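Local coordinates for protein RmpA (PDB 3BJV) that probably serves as the cytoplasmic enzyme IIA of an ascorbate-specific phosphotransferase system, relaying phosphoryl groups during ascorbate uptake, at residues S36-I47 / H68-A79; I59-P67 / I119-I129. One frame throughout, in Å; residues are numbered along the deposited sequence.

Contact 1 (S36-I47 / H68-A79); sequences SGAVKPEYYNAI and HARPEAGVQRDA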
loop_
_atom_site.group_PDB
_atom_site.type_symbol
_atom_site.label_atom_id
_atom_site.label_comp_id
_atom_site.label_asym_id
_atom_site.label_seq_id
_atom_site.Cartn_x
_atom_site.Cartn_y
_atom_site.Cartn_z
ATOM N N SER A 36 10.360 -11.205 -20.024
ATOM C CA SER A 36 11.192 -11.941 -19.110
ATOM C C SER A 36 10.577 -13.198 -18.554
ATOM O O SER A 36 11.302 -13.968 -17.948
ATOM C CB SER A 36 11.673 -11.040 -17.977
ATOM O OG SER A 36 10.604 -10.661 -17.168
ATOM N N GLY A 37 9.270 -13.419 -18.720
ATOM C CA GLY A 37 8.610 -14.558 -18.047
ATOM C C GLY A 37 8.212 -14.322 -16.578
ATOM O O GLY A 37 7.782 -15.235 -15.892
ATOM N N ALA A 38 8.288 -13.081 -16.088
ATOM C CA ALA A 38 7.748 -12.769 -14.765
ATOM C C ALA A 38 6.242 -12.979 -14.717
ATOM O O ALA A 38 5.727 -13.453 -13.719
ATOM C CB ALA A 38 8.112 -11.380 -14.338
ATOM N N VAL A 39 5.536 -12.630 -15.791
ATOM C CA VAL A 39 4.103 -12.843 -15.843
ATOM C C VAL A 39 3.702 -13.600 -17.120
ATOM O O VAL A 39 4.425 -13.551 -18.106
ATOM C CB VAL A 39 3.276 -11.528 -15.741
ATOM C CG1 VAL A 39 3.487 -10.867 -14.438
ATOM C CG2 VAL A 39 3.578 -10.538 -16.923
ATOM N N LYS A 40 2.566 -14.307 -17.073
ATOM C CA LYS A 40 1.969 -14.870 -18.282
ATOM C C LYS A 40 1.367 -13.729 -19.111
ATOM O O LYS A 40 1.109 -12.655 -18.569
ATOM C CB LYS A 40 0.900 -15.897 -17.930
ATOM C CG LYS A 40 1.463 -17.220 -17.366
ATOM C CD LYS A 40 0.327 -18.196 -17.031
ATOM C CE LYS A 40 0.812 -19.369 -16.120
ATOM N NZ LYS A 40 -0.237 -20.459 -15.814
ATOM N N PRO A 41 1.172 -13.942 -20.420
ATOM C CA PRO A 41 0.520 -12.977 -21.308
ATOM C C PRO A 41 -0.858 -12.449 -20.835
ATOM O O PRO A 41 -1.175 -11.310 -21.121
ATOM C CB PRO A 41 0.366 -13.772 -22.621
ATOM C CG PRO A 41 1.473 -14.724 -22.591
ATOM C CD PRO A 41 1.643 -15.129 -21.161
ATOM N N GLU A 42 -1.643 -13.269 -20.133
ATOM C CA GLU A 42 -2.972 -12.947 -19.711
ATOM C C GLU A 42 -2.990 -11.842 -18.697
ATOM O O GLU A 42 -4.035 -11.279 -18.476
ATOM C CB GLU A 42 -3.636 -14.168 -19.038
ATOM C CG GLU A 42 -2.922 -14.644 -17.758
ATOM C CD GLU A 42 -3.475 -15.951 -17.185
ATOM O OE1 GLU A 42 -4.716 -16.038 -16.925
ATOM O OE2 GLU A 42 -2.655 -16.908 -17.006
ATOM N N TYR A 43 -1.861 -11.586 -18.045
ATOM C CA TYR A 43 -1.733 -10.554 -17.005
ATOM C C TYR A 43 -2.140 -9.184 -17.517
ATOM O O TYR A 43 -2.812 -8.441 -16.846
ATOM C CB TYR A 43 -0.285 -10.481 -16.465
ATOM C CG TYR A 43 -0.149 -9.775 -15.116
ATOM C CD1 TYR A 43 -0.810 -10.251 -13.971
ATOM C CD2 TYR A 43 0.623 -8.627 -14.989
ATOM C CE1 TYR A 43 -0.689 -9.592 -12.740
ATOM C CE2 TYR A 43 0.769 -7.989 -13.776
ATOM C CZ TYR A 43 0.106 -8.462 -12.665
ATOM O OH TYR A 43 0.282 -7.811 -11.481
ATOM N N TYR A 44 -1.744 -8.909 -18.737
ATOM C CA TYR A 44 -2.145 -7.763 -19.501
ATOM C C TYR A 44 -3.658 -7.619 -19.673
ATOM O O TYR A 44 -4.194 -6.569 -19.338
ATOM C CB TYR A 44 -1.405 -7.799 -20.856
ATOM C CG TYR A 44 -1.902 -6.814 -21.882
ATOM C CD1 TYR A 44 -1.869 -5.440 -21.664
ATOM C CD2 TYR A 44 -2.406 -7.274 -23.069
ATOM C CE1 TYR A 44 -2.368 -4.544 -22.638
ATOM C CE2 TYR A 44 -2.880 -6.426 -24.026
ATOM C CZ TYR A 44 -2.872 -5.073 -23.815
ATOM O OH TYR A 44 -3.362 -4.301 -24.842
ATOM N N ASN A 45 -4.332 -8.641 -20.202
ATOM C CA ASN A 45 -5.779 -8.603 -20.399
ATOM C C ASN A 45 -6.463 -8.366 -19.051
ATOM O O ASN A 45 -7.437 -7.610 -18.966
ATOM C CB ASN A 45 -6.290 -9.922 -21.064
ATOM C CG ASN A 45 -7.839 -9.969 -21.207
ATOM O OD1 ASN A 45 -8.536 -10.567 -20.394
ATOM N ND2 ASN A 45 -8.366 -9.327 -22.233
ATOM N N ALA A 46 -5.940 -8.999 -18.000
ATOM C CA ALA A 46 -6.506 -8.829 -16.648
ATOM C C ALA A 46 -6.495 -7.389 -16.132
ATOM O O ALA A 46 -7.458 -6.962 -15.500
ATOM C CB ALA A 46 -5.849 -9.748 -15.639
ATOM N N ILE A 47 -5.409 -6.663 -16.376
ATOM C CA ILE A 47 -5.239 -5.311 -15.830
ATOM C C ILE A 47 -6.263 -4.478 -16.535
ATOM O O ILE A 47 -6.974 -3.711 -15.890
ATOM C CB ILE A 47 -3.780 -4.759 -16.021
ATOM C CG1 ILE A 47 -2.842 -5.365 -14.988
ATOM C CG2 ILE A 47 -3.700 -3.282 -15.761
ATOM C CD1 ILE A 47 -1.351 -5.334 -15.457
ATOM N N HIS A 68 -1.348 -3.389 -11.860
ATOM C CA HIS A 68 -1.246 -4.780 -11.404
ATOM C C HIS A 68 -2.622 -5.473 -11.411
ATOM O O HIS A 68 -3.668 -4.844 -11.618
ATOM C CB HIS A 68 -0.667 -4.869 -10.004
ATOM C CG HIS A 68 -1.538 -4.251 -8.962
ATOM N ND1 HIS A 68 -1.729 -2.889 -8.857
ATOM C CD2 HIS A 68 -2.281 -4.810 -7.984
ATOM C CE1 HIS A 68 -2.563 -2.635 -7.868
ATOM N NE2 HIS A 68 -2.931 -3.787 -7.333
ATOM N N ALA A 69 -2.599 -6.784 -11.202
ATOM C CA ALA A 69 -3.785 -7.597 -11.061
ATOM C C ALA A 69 -3.470 -8.610 -9.935
ATOM O O ALA A 69 -2.369 -8.600 -9.388
ATOM C CB ALA A 69 -4.070 -8.292 -12.368
ATOM N N ARG A 70 -4.441 -9.467 -9.594
ATOM C CA ARG A 70 -4.275 -10.539 -8.584
ATOM C C ARG A 70 -3.145 -11.471 -9.040
ATOM O O ARG A 70 -2.958 -11.599 -10.228
ATOM C CB ARG A 70 -5.575 -11.386 -8.457
ATOM C CG ARG A 70 -6.884 -10.594 -8.238
ATOM C CD ARG A 70 -8.060 -11.519 -7.813
ATOM N NE ARG A 70 -8.422 -12.573 -8.792
ATOM C CZ ARG A 70 -9.280 -13.592 -8.539
ATOM N NH1 ARG A 70 -9.876 -13.701 -7.336
ATOM N NH2 ARG A 70 -9.552 -14.514 -9.480
ATOM N N PRO A 71 -2.398 -12.116 -8.100
ATOM C CA PRO A 71 -1.408 -13.155 -8.463
ATOM C C PRO A 71 -1.969 -14.251 -9.355
ATOM O O PRO A 71 -1.259 -14.706 -10.241
ATOM C CB PRO A 71 -0.981 -13.732 -7.123
ATOM C CG PRO A 71 -1.221 -12.641 -6.149
ATOM C CD PRO A 71 -2.402 -11.864 -6.638
ATOM N N GLU A 72 -3.234 -14.609 -9.172
ATOM C CA GLU A 72 -3.845 -15.715 -9.899
ATOM C C GLU A 72 -4.010 -15.412 -11.377
ATOM O O GLU A 72 -4.122 -16.319 -12.172
ATOM C CB GLU A 72 -5.238 -16.096 -9.323
ATOM C CG GLU A 72 -5.177 -16.613 -7.884
ATOM C CD GLU A 72 -4.996 -15.479 -6.877
ATOM O OE1 GLU A 72 -5.176 -14.314 -7.314
ATOM O OE2 GLU A 72 -4.665 -15.738 -5.683
ATOM N N ALA A 73 -4.062 -14.144 -11.736
ATOM C CA ALA A 73 -4.126 -13.741 -13.154
ATOM C C ALA A 73 -2.763 -13.857 -13.912
ATOM O O ALA A 73 -2.512 -13.139 -14.837
ATOM C CB ALA A 73 -4.708 -12.317 -13.265
ATOM N N GLY A 74 -1.886 -14.760 -13.505
ATOM C CA GLY A 74 -0.710 -15.099 -14.312
ATOM C C GLY A 74 0.645 -14.573 -13.860
ATOM O O GLY A 74 1.576 -14.493 -14.690
ATOM N N VAL A 75 0.802 -14.263 -12.581
ATOM C CA VAL A 75 2.110 -13.969 -12.061
ATOM C C VAL A 75 2.858 -15.295 -11.811
ATOM O O VAL A 75 2.308 -16.168 -11.138
ATOM C CB VAL A 75 2.048 -13.097 -10.756
ATOM C CG1 VAL A 75 3.473 -12.862 -10.154
ATOM C CG2 VAL A 75 1.285 -11.737 -11.025
ATOM N N GLN A 76 4.073 -15.425 -12.381
ATOM C CA GLN A 76 5.003 -16.517 -12.161
ATOM C C GLN A 76 5.971 -16.149 -11.101
ATOM O O GLN A 76 6.361 -16.955 -10.296
ATOM C CB GLN A 76 5.863 -16.792 -13.391
ATOM C CG GLN A 76 5.115 -16.876 -14.728
ATOM C CD GLN A 76 4.606 -18.243 -14.999
ATOM O OE1 GLN A 76 4.043 -18.899 -14.104
ATOM N NE2 GLN A 76 4.788 -18.710 -16.237
ATOM N N ARG A 77 6.431 -14.918 -11.137
ATOM C CA ARG A 77 7.348 -14.502 -10.106
ATOM C C ARG A 77 7.260 -12.999 -9.850
ATOM O O ARG A 77 6.719 -12.252 -10.683
ATOM C CB ARG A 77 8.774 -14.944 -10.464
ATOM C CG ARG A 77 9.318 -14.290 -11.676
ATOM C CD ARG A 77 10.752 -14.718 -11.845
ATOM N NE ARG A 77 11.503 -13.672 -12.539
ATOM C CZ ARG A 77 11.798 -13.730 -13.835
ATOM N NH1 ARG A 77 11.404 -14.812 -14.563
ATOM N NH2 ARG A 77 12.503 -12.729 -14.382
ATOM N N ASP A 78 7.770 -12.601 -8.676
ATOM C CA ASP A 78 7.734 -11.192 -8.200
ATOM C C ASP A 78 8.613 -10.315 -9.114
ATOM O O ASP A 78 9.710 -10.686 -9.435
ATOM C CB ASP A 78 8.225 -11.095 -6.750
ATOM C CG ASP A 78 7.275 -11.696 -5.789
ATOM O OD1 ASP A 78 6.082 -11.276 -5.706
ATOM O OD2 ASP A 78 7.705 -12.631 -5.110
ATOM N N ALA A 79 8.112 -9.192 -9.584
ATOM C CA ALA A 79 8.922 -8.354 -10.512
ATOM C C ALA A 79 8.271 -7.032 -10.630
ATOM O O ALA A 79 7.105 -6.893 -10.234
ATOM C CB ALA A 79 9.052 -9.010 -11.894
#
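Tyr43 reaches from the first turn of helix 42-54 to the loop of residues 68-79, where its OH accepts a nearly straight bond from Ala69 N at 3.1 Å. With CG anti to the backbone N (chi1 -162°), the ring lies alongside Val75, whose CG2 sits 3.4 Å from Tyr43 CE1. The carbonyl oxygens of Arg70 and Ala73 meet the ring at its edge, in plane, and Val39 CG1 lies over one face, displaced toward the rim. Ala46 CB packs close by, 3.7 Å from Ala73 CB.

Beyond the ring the backbones meet as a single antiparallel bridge, Val39 and Val75 forming a non-hydrogen-bonded pair. Lys40 N gives a short 2.6 Å bond to Gly74 O on one flank. On the other, Ala38 O is gripped twice, by Gln76 N at 2.9 Å and by Arg77 N at 3.1 Å. In this alpha/beta three-layer sandwich the bridge fastens the connection between helices 22-36 and 42-54 to the long loop leading into strand 79-85.

A Schellman motif at Gly37 ends helix 22-36 and turns the chain into the bridge. One face of the Arg77 guanidinium lies against the backbone of Ala38, toward the rim, and NH1 sends a weak bond to Ser36 O at the group's edge. Farther out, Tyr43 OH is also hydrogen-bonded to Leu103 O of strand 96-104, while Ser36 OG pairs with Asn10.

Contact 2 (I59-P67 / I119-I129); sequences ILMPGMAMP and IIALFELDHSI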
loop_
_atom_site.group_PDB
_atom_site.type_symbol
_atom_site.label_atom_id
_atom_site.label_comp_id
_atom_site.label_asym_id
_atom_site.label_seq_id
_atom_site.Cartn_x
_atom_site.Cartn_y
_atom_site.Cartn_z
ATOM N N ILE A 59 -3.536 4.325 -8.970
ATOM C CA ILE A 59 -2.933 5.612 -9.196
ATOM C C ILE A 59 -2.714 6.204 -7.819
ATOM O O ILE A 59 -3.556 6.947 -7.338
ATOM C CB ILE A 59 -3.826 6.496 -10.140
ATOM C CG1 ILE A 59 -3.953 5.814 -11.523
ATOM C CG2 ILE A 59 -3.229 7.883 -10.287
ATOM C CD1 ILE A 59 -4.874 6.431 -12.491
ATOM N N LEU A 60 -1.573 5.862 -7.199
ATOM C CA LEU A 60 -1.290 6.235 -5.800
ATOM C C LEU A 60 -1.196 7.709 -5.487
ATOM O O LEU A 60 -1.635 8.152 -4.423
ATOM C CB LEU A 60 -0.020 5.572 -5.268
ATOM C CG LEU A 60 -0.179 4.170 -4.672
ATOM C CD1 LEU A 60 0.989 3.927 -3.739
ATOM C CD2 LEU A 60 -1.567 3.864 -4.002
ATOM N N MET A 61 -0.598 8.447 -6.406
ATOM C CA MET A 61 -0.467 9.881 -6.296
ATOM C C MET A 61 -0.500 10.395 -7.714
ATOM O O MET A 61 -0.260 9.623 -8.631
ATOM C CB MET A 61 0.832 10.265 -5.569
ATOM C CG MET A 61 2.165 9.670 -6.097
ATOM S SD MET A 61 3.664 10.299 -5.173
ATOM C CE MET A 61 4.166 11.758 -6.126
ATOM N N PRO A 62 -0.802 11.704 -7.908
ATOM C CA PRO A 62 -0.939 12.171 -9.301
ATOM C C PRO A 62 0.371 12.096 -10.076
ATOM O O PRO A 62 1.416 12.259 -9.477
ATOM C CB PRO A 62 -1.456 13.617 -9.149
ATOM C CG PRO A 62 -2.022 13.671 -7.734
ATOM C CD PRO A 62 -1.046 12.802 -6.949
ATOM N N GLY A 63 0.291 11.834 -11.383
ATOM C CA GLY A 63 1.444 11.549 -12.212
ATOM C C GLY A 63 1.862 10.072 -12.307
ATOM O O GLY A 63 2.473 9.667 -13.297
ATOM N N MET A 64 1.574 9.248 -11.312
ATOM C CA MET A 64 2.040 7.867 -11.399
ATOM C C MET A 64 0.925 6.773 -11.276
ATOM O O MET A 64 -0.135 7.002 -10.677
ATOM C CB MET A 64 3.201 7.632 -10.412
ATOM C CG MET A 64 2.797 7.501 -8.935
ATOM S SD MET A 64 1.942 5.934 -8.490
ATOM C CE MET A 64 3.344 4.839 -8.269
ATOM N N ALA A 65 1.181 5.610 -11.866
ATOM C CA ALA A 65 0.349 4.439 -11.736
ATOM C C ALA A 65 1.248 3.245 -11.416
ATOM O O ALA A 65 2.360 3.155 -11.933
ATOM C CB ALA A 65 -0.401 4.199 -13.036
ATOM N N MET A 66 0.771 2.336 -10.563
ATOM C CA MET A 66 1.384 1.011 -10.405
ATOM C C MET A 66 0.460 -0.105 -10.901
ATOM O O MET A 66 -0.115 -0.829 -10.098
ATOM C CB MET A 66 1.827 0.749 -8.955
ATOM C CG MET A 66 0.956 1.385 -7.975
ATOM S SD MET A 66 1.308 0.873 -6.300
ATOM C CE MET A 66 0.631 -0.827 -6.350
ATOM N N PRO A 67 0.330 -0.268 -12.236
ATOM C CA PRO A 67 -0.632 -1.239 -12.786
ATOM C C PRO A 67 -0.320 -2.682 -12.311
ATOM O O PRO A 67 0.857 -3.102 -12.315
ATOM C CB PRO A 67 -0.413 -1.142 -14.300
ATOM C CG PRO A 67 0.487 0.021 -14.536
ATOM C CD PRO A 67 1.173 0.357 -13.272
ATOM N N ILE A 119 8.015 1.197 -3.536
ATOM C CA ILE A 119 7.450 2.078 -4.536
ATOM C C ILE A 119 7.237 3.481 -3.942
ATOM O O ILE A 119 7.599 4.485 -4.588
ATOM C CB ILE A 119 6.176 1.478 -5.141
ATOM C CG1 ILE A 119 6.585 0.297 -6.040
ATOM C CG2 ILE A 119 5.332 2.553 -5.882
ATOM C CD1 ILE A 119 5.461 -0.732 -6.337
ATOM N N ILE A 120 6.705 3.538 -2.717
ATOM C CA ILE A 120 6.457 4.823 -2.117
ATOM C C ILE A 120 7.747 5.591 -1.732
ATOM O O ILE A 120 7.830 6.811 -1.974
ATOM C CB ILE A 120 5.245 4.877 -1.071
ATOM C CG1 ILE A 120 5.517 4.207 0.234
ATOM C CG2 ILE A 120 3.904 4.294 -1.656
ATOM C CD1 ILE A 120 4.136 3.542 0.734
ATOM N N ALA A 121 8.768 4.864 -1.264
ATOM C CA ALA A 121 10.135 5.429 -1.086
ATOM C C ALA A 121 10.673 6.149 -2.341
ATOM O O ALA A 121 11.164 7.262 -2.257
ATOM C CB ALA A 121 11.127 4.325 -0.654
ATOM N N LEU A 122 10.592 5.490 -3.496
ATOM C CA LEU A 122 11.023 6.085 -4.784
ATOM C C LEU A 122 10.291 7.403 -5.084
ATOM O O LEU A 122 10.943 8.450 -5.314
ATOM C CB LEU A 122 10.824 5.067 -5.912
ATOM C CG LEU A 122 11.215 5.493 -7.318
ATOM C CD1 LEU A 122 12.724 5.867 -7.365
ATOM C CD2 LEU A 122 10.913 4.317 -8.315
ATOM N N PHE A 123 8.948 7.359 -5.015
ATOM C CA PHE A 123 8.118 8.470 -5.364
ATOM C C PHE A 123 8.077 9.582 -4.333
ATOM O O PHE A 123 7.674 10.677 -4.647
ATOM C CB PHE A 123 6.726 7.995 -5.761
ATOM C CG PHE A 123 6.705 7.349 -7.099
ATOM C CD1 PHE A 123 6.698 8.132 -8.265
ATOM C CD2 PHE A 123 6.727 5.953 -7.217
ATOM C CE1 PHE A 123 6.706 7.526 -9.515
ATOM C CE2 PHE A 123 6.733 5.337 -8.468
ATOM C CZ PHE A 123 6.726 6.128 -9.626
ATOM N N GLU A 124 8.528 9.329 -3.116
ATOM C CA GLU A 124 8.662 10.435 -2.153
ATOM C C GLU A 124 9.993 11.209 -2.168
ATOM O O GLU A 124 10.216 12.063 -1.309
ATOM C CB GLU A 124 8.362 9.949 -0.743
ATOM C CG GLU A 124 6.881 9.551 -0.593
ATOM C CD GLU A 124 6.527 9.181 0.813
ATOM O OE1 GLU A 124 7.454 9.027 1.668
ATOM O OE2 GLU A 124 5.313 9.042 1.051
ATOM N N LEU A 125 10.903 10.882 -3.080
ATOM C CA LEU A 125 12.086 11.713 -3.273
ATOM C C LEU A 125 11.606 13.079 -3.759
ATOM O O LEU A 125 10.488 13.188 -4.300
ATOM C CB LEU A 125 12.977 11.085 -4.328
ATOM C CG LEU A 125 13.612 9.807 -3.844
ATOM C CD1 LEU A 125 14.381 9.121 -4.982
ATOM C CD2 LEU A 125 14.484 10.089 -2.625
ATOM N N ASP A 126 12.417 14.115 -3.621
ATOM C CA ASP A 126 11.959 15.417 -4.132
ATOM C C ASP A 126 11.843 15.457 -5.639
ATOM O O ASP A 126 12.686 14.948 -6.324
ATOM C CB ASP A 126 12.775 16.607 -3.579
ATOM C CG ASP A 126 11.911 17.485 -2.617
ATOM O OD1 ASP A 126 11.450 18.582 -3.069
ATOM O OD2 ASP A 126 11.633 17.021 -1.443
ATOM N N HIS A 127 10.762 16.026 -6.140
ATOM C CA HIS A 127 10.505 16.143 -7.553
ATOM C C HIS A 127 10.685 14.783 -8.217
ATOM O O HIS A 127 11.330 14.712 -9.283
ATOM C CB HIS A 127 11.510 17.112 -8.197
ATOM C CG HIS A 127 11.653 18.429 -7.495
ATOM N ND1 HIS A 127 10.608 19.324 -7.356
ATOM C CD2 HIS A 127 12.730 19.012 -6.921
ATOM C CE1 HIS A 127 11.037 20.395 -6.720
ATOM N NE2 HIS A 127 12.319 20.229 -6.439
ATOM N N SER A 128 10.159 13.712 -7.600
ATOM C CA SER A 128 10.412 12.330 -8.106
ATOM C C SER A 128 9.843 12.115 -9.506
ATOM O O SER A 128 10.504 11.543 -10.336
ATOM C CB SER A 128 9.910 11.252 -7.149
ATOM O OG SER A 128 8.493 11.332 -6.996
ATOM N N ILE A 129 8.645 12.616 -9.771
ATOM C CA ILE A 129 8.032 12.512 -11.076
ATOM C C ILE A 129 8.830 13.272 -12.126
ATOM O O ILE A 129 9.102 12.744 -13.216
ATOM C CB ILE A 129 6.540 12.990 -11.060
ATOM C CG1 ILE A 129 5.720 12.160 -10.078
ATOM C CG2 ILE A 129 5.896 12.903 -12.447
ATOM C CD1 ILE A 129 5.293 10.797 -10.611
#
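Met64 and Phe123 make the aromatic part of this contact. The methionine methyl CE lies over one face of the ring, 3.9 Å from its centroid and 3.4 Å from Phe123 CE2, a CH-pi contact. The sulfur stands above the same ring almost on its normal but farther off, 4.8 Å from the centroid, as a distant Met-aromatic contact. Successive turns of chi2 (72°) and chi3 (83°) curl the chain back over the ring, with Met64 CB and CG lying above the CE1 side.

Aliphatic and thioether packing makes up the rest. Met64 CE also meets Ile119 CG2, and Met61 SD rests 3.9 Å from Phe123 CB. At the other end Ile129 CD1 approaches Met64 CB at 3.8 Å and the backbone of Gly63, in the type II turn from Met61 to Met64. Leu60 CD1 touches Ile120 CG2 at 3.6 Å; Leu60 also packs on Thr112 of the second subunit, and Ile120 on its counterpart there.

The two segments share no polar bond; their polar groups find partners within their own segment or elsewhere. Ser128 OG donates to Phe123 O at 2.6 Å from above the carbonyl plane, linking the end of helix 108-123 to the start of helix 128-133, and Gly63 and Ala65 bond through their backbones to strand 96-104. Between these two segments the attraction is therefore probably apolar burial and dispersion, with methionine thioethers supplying polarisable surface against the phenyl ring.

From the N terminus the chain reaches residues 36-47 first, where helix 22-36 gives way to helix 42-54. It then runs through 59-67, carrying strand 63-65, and straight on into 68-79, where contact 1 closes its loop just before strand 79-85. Contact 2 has opened inside that loop and closes only at 119-129, after strand 96-104 and most of helix 108-123, so the two cross rather than nest. Their centres are about 22 Å apart, on opposite sides of the chain's centre, yet Ile47 CG2 lies 4.2 Å from Pro67 CB. The continuous run 59-79 thereby ties helix 42-54 at one end to helices 108-123 and 128-133 at the other.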